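Local structure of polysaccharide deacetylase-like protein (Bacillus anthracis, 4V33) at residues Val146-Ala151 with Met341-Ile346; Ala172-Leu177 with Glu353-Ser358; Pro228-Tyr233 with Gly257-Gln262. The protein is a putative zinc-dependent polysaccharide deacetylase, probably acting on cell-wall glycans, and is required for osmotic stability and maintenance of cell shape. One frame throughout, in Å; residues are numbered along the deposited sequence. Where two conformers were deposited one is given.

Interaction 1 of 3, residues Val146-Ala151 with Met341-Ile346. With ACT (acetate ion), chain C.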
loop_
_atom_site.group_PDB
_atom_site.type_symbol
_atom_site.label_atom_id
_atom_site.label_comp_id
_atom_site.label_asym_id
_atom_site.label_seq_id
_atom_site.Cartn_x
_atom_site.Cartn_y
_atom_site.Cartn_z
ATOM N N VAL A 146 2.323 -4.854 -5.234
ATOM C CA VAL A 146 1.592 -3.954 -6.111
ATOM C C VAL A 146 1.349 -4.723 -7.408
ATOM O O VAL A 146 2.256 -4.893 -8.221
ATOM C CB VAL A 146 2.381 -2.657 -6.366
ATOM C CG1 VAL A 146 1.586 -1.715 -7.270
ATOM C CG2 VAL A 146 2.715 -1.980 -5.033
ATOM N N LEU A 147 0.128 -5.228 -7.564
ATOM C CA LEU A 147 -0.220 -6.057 -8.723
ATOM C C LEU A 147 -0.385 -5.225 -9.981
ATOM O O LEU A 147 -0.932 -4.120 -9.939
ATOM C CB LEU A 147 -1.531 -6.787 -8.459
ATOM C CG LEU A 147 -1.509 -7.813 -7.323
ATOM C CD1 LEU A 147 -2.930 -8.208 -6.912
ATOM C CD2 LEU A 147 -0.746 -9.049 -7.792
ATOM N N MET A 148 0.072 -5.771 -11.107
ATOM C CA MET A 148 -0.076 -5.113 -12.396
ATOM C C MET A 148 -0.907 -5.964 -13.359
ATOM O O MET A 148 -0.475 -7.049 -13.777
ATOM C CB MET A 148 1.285 -4.838 -13.018
ATOM C CG MET A 148 1.187 -4.224 -14.419
ATOM S SD MET A 148 2.782 -3.856 -15.147
ATOM C CE MET A 148 3.545 -5.473 -15.070
ATOM N N TYR A 149 -2.100 -5.464 -13.674
ATOM C CA TYR A 149 -2.955 -6.027 -14.715
ATOM C C TYR A 149 -2.995 -5.112 -15.925
ATOM O O TYR A 149 -2.651 -3.929 -15.834
ATOM C CB TYR A 149 -4.379 -6.175 -14.194
ATOM C CG TYR A 149 -4.564 -7.230 -13.133
ATOM C CD1 TYR A 149 -4.809 -8.557 -13.489
ATOM C CD2 TYR A 149 -4.522 -6.912 -11.785
ATOM C CE1 TYR A 149 -4.997 -9.530 -12.544
ATOM C CE2 TYR A 149 -4.705 -7.887 -10.817
ATOM C CZ TYR A 149 -4.952 -9.189 -11.198
ATOM O OH TYR A 149 -5.136 -10.143 -10.229
ATOM N N HIS A 150 -3.399 -5.665 -17.067
ATOM C CA HIS A 150 -3.657 -4.881 -18.264
ATOM C C HIS A 150 -5.094 -5.088 -18.731
ATOM O O HIS A 150 -6.000 -4.419 -18.238
ATOM C CB HIS A 150 -2.645 -5.217 -19.357
ATOM C CG HIS A 150 -1.303 -4.606 -19.119
ATOM N ND1 HIS A 150 -0.405 -5.110 -18.201
ATOM C CD2 HIS A 150 -0.724 -3.501 -19.646
ATOM C CE1 HIS A 150 0.683 -4.355 -18.196
ATOM N NE2 HIS A 150 0.509 -3.367 -19.053
ATOM N N ALA A 151 -5.309 -6.012 -19.665
ATOM C CA ALA A 151 -6.654 -6.289 -20.159
ATOM C C ALA A 151 -7.346 -7.309 -19.259
ATOM O O ALA A 151 -6.728 -8.280 -18.821
ATOM C CB ALA A 151 -6.593 -6.810 -21.582
ATOM N N MET A 341 8.790 2.199 -7.729
ATOM C CA MET A 341 8.108 1.106 -7.042
ATOM C C MET A 341 7.949 -0.142 -7.915
ATOM O O MET A 341 7.376 -0.082 -9.002
ATOM C CB MET A 341 6.741 1.603 -6.548
ATOM C CG MET A 341 6.016 0.695 -5.574
ATOM S SD MET A 341 4.635 1.561 -4.780
ATOM C CE MET A 341 5.508 2.738 -3.750
ATOM N N LYS A 342 8.445 -1.271 -7.415
ATOM C CA LYS A 342 8.321 -2.551 -8.110
ATOM C C LYS A 342 6.870 -3.007 -8.171
ATOM O O LYS A 342 6.046 -2.613 -7.339
ATOM C CB LYS A 342 9.107 -3.635 -7.377
ATOM C CG LYS A 342 10.614 -3.479 -7.367
ATOM C CD LYS A 342 11.194 -4.497 -6.387
ATOM C CE LYS A 342 12.704 -4.447 -6.327
ATOM N NZ LYS A 342 13.210 -5.391 -5.290
ATOM N N ARG A 343 6.575 -3.869 -9.140
ATOM C CA ARG A 343 5.248 -4.455 -9.263
ATOM C C ARG A 343 5.293 -5.952 -9.545
ATOM O O ARG A 343 6.280 -6.481 -10.063
ATOM C CB ARG A 343 4.418 -3.737 -10.331
ATOM C CG ARG A 343 4.057 -2.300 -9.946
ATOM C CD ARG A 343 2.929 -1.775 -10.802
ATOM N NE ARG A 343 3.393 -1.356 -12.127
ATOM C CZ ARG A 343 2.576 -0.963 -13.094
ATOM N NH1 ARG A 343 1.258 -0.964 -12.889
ATOM N NH2 ARG A 343 3.074 -0.561 -14.263
ATOM N N VAL A 344 4.202 -6.620 -9.190
ATOM C CA VAL A 344 4.036 -8.043 -9.472
ATOM C C VAL A 344 3.170 -8.201 -10.723
ATOM O O VAL A 344 1.993 -7.831 -10.727
ATOM C CB VAL A 344 3.378 -8.761 -8.269
ATOM C CG1 VAL A 344 3.158 -10.241 -8.589
ATOM C CG2 VAL A 344 4.237 -8.596 -7.006
ATOM N N ARG A 345 3.753 -8.742 -11.788
ATOM C CA ARG A 345 3.047 -8.914 -13.053
ATOM C C ARG A 345 2.133 -10.135 -13.010
ATOM O O ARG A 345 2.572 -11.223 -12.650
ATOM C CB ARG A 345 4.061 -9.073 -14.184
ATOM C CG ARG A 345 3.443 -9.344 -15.540
ATOM C CD ARG A 345 4.519 -9.489 -16.627
ATOM N NE ARG A 345 5.231 -8.244 -16.902
ATOM C CZ ARG A 345 4.788 -7.296 -17.723
ATOM N NH1 ARG A 345 3.615 -7.431 -18.329
ATOM N NH2 ARG A 345 5.515 -6.198 -17.923
ATOM N N ILE A 346 0.861 -9.941 -13.347
ATOM C CA ILE A 346 -0.037 -11.074 -13.540
ATOM C C ILE A 346 -0.146 -11.400 -15.030
ATOM O O ILE A 346 -0.292 -10.504 -15.863
ATOM C CB ILE A 346 -1.430 -10.824 -12.931
ATOM C CG1 ILE A 346 -1.306 -10.438 -11.449
ATOM C CG2 ILE A 346 -2.311 -12.063 -13.111
ATOM C CD1 ILE A 346 -0.433 -11.378 -10.619
HETATM C C ACT C . 3.056 -0.592 -19.152
HETATM O O ACT C . 1.833 -0.817 -18.950
HETATM O OXT ACT C . 3.437 -0.375 -20.333
HETATM C CH3 ACT C . 4.034 -0.584 -18.023
HETATM O O HOH W 1 5.147 -4.697 -5.730
HETATM O O HOH W 2 -0.149 -7.364 -16.540
#
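The side chain of M148 lies between two arginines of the neighbouring parallel strand. Its CG is anti to the backbone N (chi1 176°), and the extended chain lays SD over one face of the R343 guanidinium; the turn at the last torsion then carries CE over a face of R345. SD sits toward the rim of the R343 group, 3.4 Å from R343 NH2, while the terminal M148 CE is centred over the R345 guanidinium, 3.5 Å from R345 CZ. The two methionine–arginine pairs differ in attitude: M148 runs across the R343 side chain but alongside that of R345. V146 CG1 packs on the aliphatic part of R343, touching R343 CG at 3.7 Å.

Y149 and L147 meet I346 instead. I346 CG1 stands over one face of the Y149 ring, 4.2 Å from its centroid, in a CH-pi contact, and I346 CD1 reaches L147 CD2 at 3.7 Å. Three backbone bonds join the strands, among them V344 N to V146 O at 2.8 Å.

H150 NE2 donates to an acetate oxygen. R343 is held by a salt bridge to D205 and by T203 and T323, so its rotation is fixed. The D205 carboxylate probably offsets the charge of R343, though the guanidinium may still polarise the sulfur lying against it.

Interaction 2 of 3, residues Ala172-Leu177 with Glu353-Ser358. With ACT (acetate ion), chain E.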
loop_
_atom_site.group_PDB
_atom_site.type_symbol
_atom_site.label_atom_id
_atom_site.label_comp_id
_atom_site.label_asym_id
_atom_site.label_seq_id
_atom_site.Cartn_x
_atom_site.Cartn_y
_atom_site.Cartn_z
ATOM N N ALA A 172 -11.405 -14.959 -9.658
ATOM C CA ALA A 172 -10.853 -15.977 -8.769
ATOM C C ALA A 172 -9.688 -15.405 -7.965
ATOM O O ALA A 172 -9.521 -15.731 -6.788
ATOM C CB ALA A 172 -10.414 -17.205 -9.562
ATOM N N GLN A 173 -8.895 -14.550 -8.605
ATOM C CA GLN A 173 -7.766 -13.896 -7.943
ATOM C C GLN A 173 -8.242 -12.909 -6.881
ATOM O O GLN A 173 -7.731 -12.897 -5.751
ATOM C CB GLN A 173 -6.874 -13.223 -8.987
ATOM C CG GLN A 173 -6.140 -14.250 -9.852
ATOM C CD GLN A 173 -5.670 -13.686 -11.186
ATOM O OE1 GLN A 173 -5.564 -12.472 -11.369
ATOM N NE2 GLN A 173 -5.381 -14.574 -12.125
ATOM N N MET A 174 -9.235 -12.100 -7.227
ATOM C CA MET A 174 -9.797 -11.166 -6.258
ATOM C C MET A 174 -10.491 -11.903 -5.112
ATOM O O MET A 174 -10.434 -11.469 -3.958
ATOM C CB MET A 174 -10.745 -10.185 -6.936
ATOM C CG MET A 174 -10.071 -9.288 -7.961
ATOM S SD MET A 174 -8.772 -8.196 -7.299
ATOM C CE MET A 174 -7.290 -9.095 -7.755
ATOM N N LYS A 175 -11.130 -13.026 -5.423
ATOM C CA LYS A 175 -11.777 -13.822 -4.385
ATOM C C LYS A 175 -10.732 -14.371 -3.422
ATOM O O LYS A 175 -10.987 -14.489 -2.216
ATOM C CB LYS A 175 -12.593 -14.968 -4.999
ATOM C CG LYS A 175 -13.360 -15.795 -3.979
ATOM C CD LYS A 175 -14.213 -16.847 -4.662
ATOM C CE LYS A 175 -15.124 -17.576 -3.674
ATOM N NZ LYS A 175 -14.372 -18.445 -2.727
ATOM N N TYR A 176 -9.555 -14.705 -3.948
ATOM C CA TYR A 176 -8.461 -15.134 -3.081
ATOM C C TYR A 176 -8.100 -14.024 -2.087
ATOM O O TYR A 176 -7.911 -14.287 -0.897
ATOM C CB TYR A 176 -7.232 -15.584 -3.888
ATOM C CG TYR A 176 -6.103 -16.060 -2.996
ATOM C CD1 TYR A 176 -5.164 -15.164 -2.509
ATOM C CD2 TYR A 176 -5.998 -17.392 -2.619
ATOM C CE1 TYR A 176 -4.143 -15.580 -1.667
ATOM C CE2 TYR A 176 -4.975 -17.817 -1.779
ATOM C CZ TYR A 176 -4.051 -16.901 -1.314
ATOM O OH TYR A 176 -3.033 -17.311 -0.476
ATOM N N LEU A 177 -8.017 -12.788 -2.568
ATOM C CA LEU A 177 -7.731 -11.664 -1.680
ATOM C C LEU A 177 -8.822 -11.528 -0.612
ATOM O O LEU A 177 -8.537 -11.312 0.580
ATOM C CB LEU A 177 -7.598 -10.371 -2.485
ATOM C CG LEU A 177 -6.483 -10.364 -3.528
ATOM C CD1 LEU A 177 -6.396 -8.992 -4.190
ATOM C CD2 LEU A 177 -5.159 -10.724 -2.876
ATOM N N GLU A 353 -2.915 -20.328 -7.590
ATOM C CA GLU A 353 -1.770 -20.764 -6.806
ATOM C C GLU A 353 -0.533 -19.900 -7.099
ATOM O O GLU A 353 0.185 -19.494 -6.188
ATOM C CB GLU A 353 -1.470 -22.238 -7.084
ATOM C CG GLU A 353 -2.557 -23.214 -6.596
ATOM C CD GLU A 353 -3.833 -23.234 -7.449
ATOM O OE1 GLU A 353 -3.812 -22.904 -8.662
ATOM O OE2 GLU A 353 -4.883 -23.629 -6.884
ATOM N N GLN A 354 -0.284 -19.628 -8.375
ATOM C CA GLN A 354 0.842 -18.776 -8.748
ATOM C C GLN A 354 0.637 -17.347 -8.253
ATOM O O GLN A 354 1.574 -16.693 -7.779
ATOM C CB GLN A 354 1.042 -18.802 -10.263
ATOM C CG GLN A 354 1.645 -20.096 -10.758
ATOM C CD GLN A 354 1.655 -20.198 -12.268
ATOM O OE1 GLN A 354 0.714 -19.767 -12.941
ATOM N NE2 GLN A 354 2.719 -20.784 -12.815
ATOM N N PHE A 355 -0.597 -16.870 -8.376
ATOM C CA PHE A 355 -0.995 -15.558 -7.868
ATOM C C PHE A 355 -0.685 -15.469 -6.373
ATOM O O PHE A 355 0.008 -14.543 -5.913
ATOM C CB PHE A 355 -2.505 -15.383 -8.128
ATOM C CG PHE A 355 -3.101 -14.112 -7.564
ATOM C CD1 PHE A 355 -2.995 -12.910 -8.257
ATOM C CD2 PHE A 355 -3.814 -14.135 -6.369
ATOM C CE1 PHE A 355 -3.574 -11.746 -7.744
ATOM C CE2 PHE A 355 -4.390 -12.978 -5.863
ATOM C CZ PHE A 355 -4.263 -11.787 -6.552
ATOM N N ALA A 356 -1.177 -16.443 -5.617
ATOM C CA ALA A 356 -0.957 -16.493 -4.178
ATOM C C ALA A 356 0.529 -16.503 -3.814
ATOM O O ALA A 356 0.958 -15.779 -2.927
ATOM C CB ALA A 356 -1.651 -17.716 -3.589
ATOM N N SER A 357 1.321 -17.322 -4.499
ATOM C CA SER A 357 2.750 -17.396 -4.202
ATOM C C SER A 357 3.464 -16.067 -4.425
ATOM O O SER A 357 4.431 -15.752 -3.724
ATOM C CB SER A 357 3.415 -18.475 -5.051
ATOM O OG SER A 357 2.992 -19.746 -4.623
ATOM N N SER A 358 2.983 -15.300 -5.399
ATOM C CA SER A 358 3.641 -14.061 -5.818
ATOM C C SER A 358 3.336 -12.897 -4.882
ATOM O O SER A 358 4.035 -11.878 -4.921
ATOM C CB SER A 358 3.240 -13.693 -7.251
ATOM O OG SER A 358 1.934 -13.132 -7.301
HETATM C C ACT E . -2.001 -15.569 2.379
HETATM O O ACT E . -2.092 -15.322 1.159
HETATM O OXT ACT E . -1.669 -14.607 3.102
HETATM C CH3 ACT E . -2.273 -16.936 2.938
#
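Two helices on the outside of the parallel sheet, 167-179 and the C-terminal 352-359, pack here by a knob-into-hole contact, with F355 as the knob. Their segments cross at 45°, with the axes 10.2 Å apart at closest approach. The hole is formed by Q173, M174, Y176 and L177. A chi1 of 176° swings the F355 side chain away from its own backbone N and directs the ring at helix 167-179.

The aliphatic part of Q173 lies over one face of the phenyl ring: Q173 CB is 3.7 Å from the F355 centroid and nearly on the ring normal, a CH-pi contact, and Q173 CG continues over the CG–CD1 side of the ring. Farther out, the Q173 amide is turned only 18° from the ring plane, and its buried OE1 is probably satisfied by the hydroxyl of Y149. At the rim of the phenyl group, L177 CD2 comes near the ring plane, 3.8 Å from F355 CE2, with Y176 CD1 also at the edge. The same F355 CE2 lies 3.3 Å from the backbone Q173 O. M174 CE approaches F355 CZ at 4.2 Å.

Beside this knob the smaller A356 meets the phenol end of Y176. A356 CB lies against both Y176 CZ and Y176 OH, 3.4 Å from each. The hydroxyl in turn donates to an acetate oxygen at 2.7 Å, an ion also held by Y182 and K198.

Beneath the pair, F355 rests on L147 and Y149 of strand 146-149, while L177 touches I200 and V202. Such helix packing over parallel strands is typical of the outer layer of the beta/alpha-barrel-like fold of polysaccharide deacetylases.

Interaction 3 of 3, residues Pro228-Tyr233 with Gly257-Gln262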
loop_
_atom_site.group_PDB
_atom_site.type_symbol
_atom_site.label_atom_id
_atom_site.label_comp_id
_atom_site.label_asym_id
_atom_site.label_seq_id
_atom_site.Cartn_x
_atom_site.Cartn_y
_atom_site.Cartn_z
ATOM N N PRO A 228 -13.325 -3.512 -1.704
ATOM C CA PRO A 228 -12.236 -3.460 -2.676
ATOM C C PRO A 228 -12.029 -2.071 -3.251
ATOM O O PRO A 228 -12.983 -1.309 -3.431
ATOM C CB PRO A 228 -12.712 -4.406 -3.780
ATOM C CG PRO A 228 -14.221 -4.295 -3.712
ATOM C CD PRO A 228 -14.536 -4.157 -2.246
ATOM N N VAL A 229 -10.765 -1.756 -3.509
ATOM C CA VAL A 229 -10.390 -0.569 -4.271
ATOM C C VAL A 229 -9.273 -0.950 -5.233
ATOM O O VAL A 229 -8.635 -1.993 -5.075
ATOM C CB VAL A 229 -9.921 0.595 -3.369
ATOM C CG1 VAL A 229 -11.077 1.120 -2.521
ATOM C CG2 VAL A 229 -8.753 0.163 -2.501
ATOM N N ALA A 230 -9.040 -0.114 -6.241
ATOM C CA ALA A 230 -7.984 -0.374 -7.206
ATOM C C ALA A 230 -7.568 0.912 -7.891
ATOM O O ALA A 230 -8.297 1.904 -7.855
ATOM C CB ALA A 230 -8.456 -1.397 -8.261
ATOM N N THR A 231 -6.393 0.880 -8.510
ATOM C CA THR A 231 -5.856 2.031 -9.240
ATOM C C THR A 231 -5.883 1.746 -10.738
ATOM O O THR A 231 -5.460 0.680 -11.181
ATOM C CB THR A 231 -4.402 2.299 -8.828
ATOM O OG1 THR A 231 -4.358 2.621 -7.430
ATOM C CG2 THR A 231 -3.803 3.450 -9.631
ATOM N N GLU A 232 -6.391 2.702 -11.513
ATOM C CA GLU A 232 -6.348 2.616 -12.962
ATOM C C GLU A 232 -5.378 3.681 -13.433
ATOM O O GLU A 232 -5.551 4.853 -13.108
ATOM C CB GLU A 232 -7.730 2.905 -13.553
ATOM C CG GLU A 232 -7.747 2.962 -15.084
ATOM C CD GLU A 232 -7.564 1.595 -15.697
ATOM O OE1 GLU A 232 -8.436 0.729 -15.444
ATOM O OE2 GLU A 232 -6.551 1.380 -16.403
ATOM N N TYR A 233 -4.353 3.278 -14.176
ATOM C CA TYR A 233 -3.430 4.242 -14.754
ATOM C C TYR A 233 -3.861 4.511 -16.193
ATOM O O TYR A 233 -3.645 3.695 -17.080
ATOM C CB TYR A 233 -2.014 3.693 -14.739
ATOM C CG TYR A 233 -1.360 3.481 -13.382
ATOM C CD1 TYR A 233 -0.940 4.560 -12.609
ATOM C CD2 TYR A 233 -1.101 2.194 -12.913
ATOM C CE1 TYR A 233 -0.294 4.363 -11.387
ATOM C CE2 TYR A 233 -0.456 1.984 -11.703
ATOM C CZ TYR A 233 -0.044 3.071 -10.959
ATOM O OH TYR A 233 0.610 2.865 -9.771
ATOM N N GLY A 257 -16.499 4.708 -5.426
ATOM C CA GLY A 257 -15.543 4.616 -4.341
ATOM C C GLY A 257 -14.515 3.518 -4.547
ATOM O O GLY A 257 -13.611 3.351 -3.731
ATOM N N ILE A 258 -14.644 2.768 -5.637
ATOM C CA ILE A 258 -13.743 1.646 -5.882
ATOM C C ILE A 258 -12.444 2.080 -6.559
ATOM O O ILE A 258 -11.365 1.649 -6.172
ATOM C CB ILE A 258 -14.437 0.507 -6.685
ATOM C CG1 ILE A 258 -15.589 -0.081 -5.859
ATOM C CG2 ILE A 258 -13.442 -0.596 -7.050
ATOM C CD1 ILE A 258 -16.415 -1.121 -6.609
ATOM N N PHE A 259 -12.531 2.942 -7.566
ATOM C CA PHE A 259 -11.333 3.273 -8.320
ATOM C C PHE A 259 -10.675 4.595 -7.972
ATOM O O PHE A 259 -11.337 5.607 -7.752
ATOM C CB PHE A 259 -11.602 3.214 -9.823
ATOM C CG PHE A 259 -11.479 1.836 -10.393
ATOM C CD1 PHE A 259 -12.559 0.974 -10.377
ATOM C CD2 PHE A 259 -10.273 1.392 -10.924
ATOM C CE1 PHE A 259 -12.450 -0.312 -10.883
ATOM C CE2 PHE A 259 -10.156 0.106 -11.431
ATOM C CZ PHE A 259 -11.255 -0.743 -11.415
ATOM N N SER A 260 -9.350 4.541 -7.933
ATOM C CA SER A 260 -8.514 5.731 -7.923
ATOM C C SER A 260 -7.963 5.868 -9.341
ATOM O O SER A 260 -7.284 4.972 -9.836
ATOM C CB SER A 260 -7.368 5.540 -6.942
ATOM O OG SER A 260 -6.479 6.642 -6.970
ATOM N N MET A 261 -8.268 6.984 -9.999
ATOM C CA MET A 261 -7.906 7.161 -11.403
ATOM C C MET A 261 -6.634 7.991 -11.483
ATOM O O MET A 261 -6.618 9.165 -11.115
ATOM C CB MET A 261 -9.051 7.842 -12.158
ATOM C CG MET A 261 -8.901 7.871 -13.677
ATOM S SD MET A 261 -9.087 6.241 -14.445
ATOM C CE MET A 261 -10.408 5.623 -13.450
ATOM N N GLN A 262 -5.562 7.359 -11.937
ATOM C CA GLN A 262 -4.244 7.969 -11.917
ATOM C C GLN A 262 -3.665 7.977 -13.330
ATOM O O GLN A 262 -4.347 7.599 -14.280
ATOM C CB GLN A 262 -3.351 7.223 -10.914
ATOM C CG GLN A 262 -3.938 7.205 -9.485
ATOM C CD GLN A 262 -4.067 8.608 -8.906
ATOM O OE1 GLN A 262 -3.223 9.472 -9.156
ATOM N NE2 GLN A 262 -5.133 8.845 -8.137
HETATM O O HOH W 3 -4.018 5.196 -6.339
#
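Strands 230-233 and 259-262 run parallel, 25° apart, and four backbone hydrogen bonds alternate between them from A230 N–I258 O to Q262 N–E232 O. They are the two strands of a beta-alpha-beta unit whose crossover contains helix 247-255, within the polysaccharide deacetylase domain. G257, just beyond that helix, has a positive phi (84°) suited to glycine and leads the chain into the second strand.

On the face carrying A230, E232, F259 and M261, F259 CE2 meets A230 CB at 3.9 Å. E232 and M261 run alongside one another from the same face. The first torsion of E232 is extended, which places its CG, and the bend at chi2 of M261 swings SD against it, with E232 CG 3.6 Å from M261 SD. A bend at chi2 of E232 turns its carboxylate, which makes a weak hydrogen bond with G207 N.

T231, Y233, S260 and Q262 occupy the other face. T231 CG2 is centred over one face of the Y233 ring and also touches Q262 CG at 3.8 Å. Q262 bends at chi2 (-63°), and its OE1 accepts from I297 N and A298 N. S260 OG bonds to E188 as well and accepts a water proton; that water also meets T231 OG1, while Q262 NE2 donates to S260 OG at 2.8 Å.

The three contacts occupy one parallel sheet and its outer helical layer. Interactions 1 and 2 have centres 13 Å apart and meet at Y149, whose OH lies 2.6 Å from Q173 OE1, a probable hydrogen bond, and 3.3 Å from F355 CE1; strand 341-345 leads on to helix 352-359. Interaction 3 sits across the sheet beyond strand 199-206, its centre 14 Å from that of interaction 1, and R343 NH1 touches Y233 CE2 at 3.6 Å. The zinc, bound by D206, H264 and H268, lies near the C-terminal ends of segments 146-151 and 228-233, about 4 Å from the H150 side chain and about 7 Å from that of Y233. Interactions 2 and 3 do not touch.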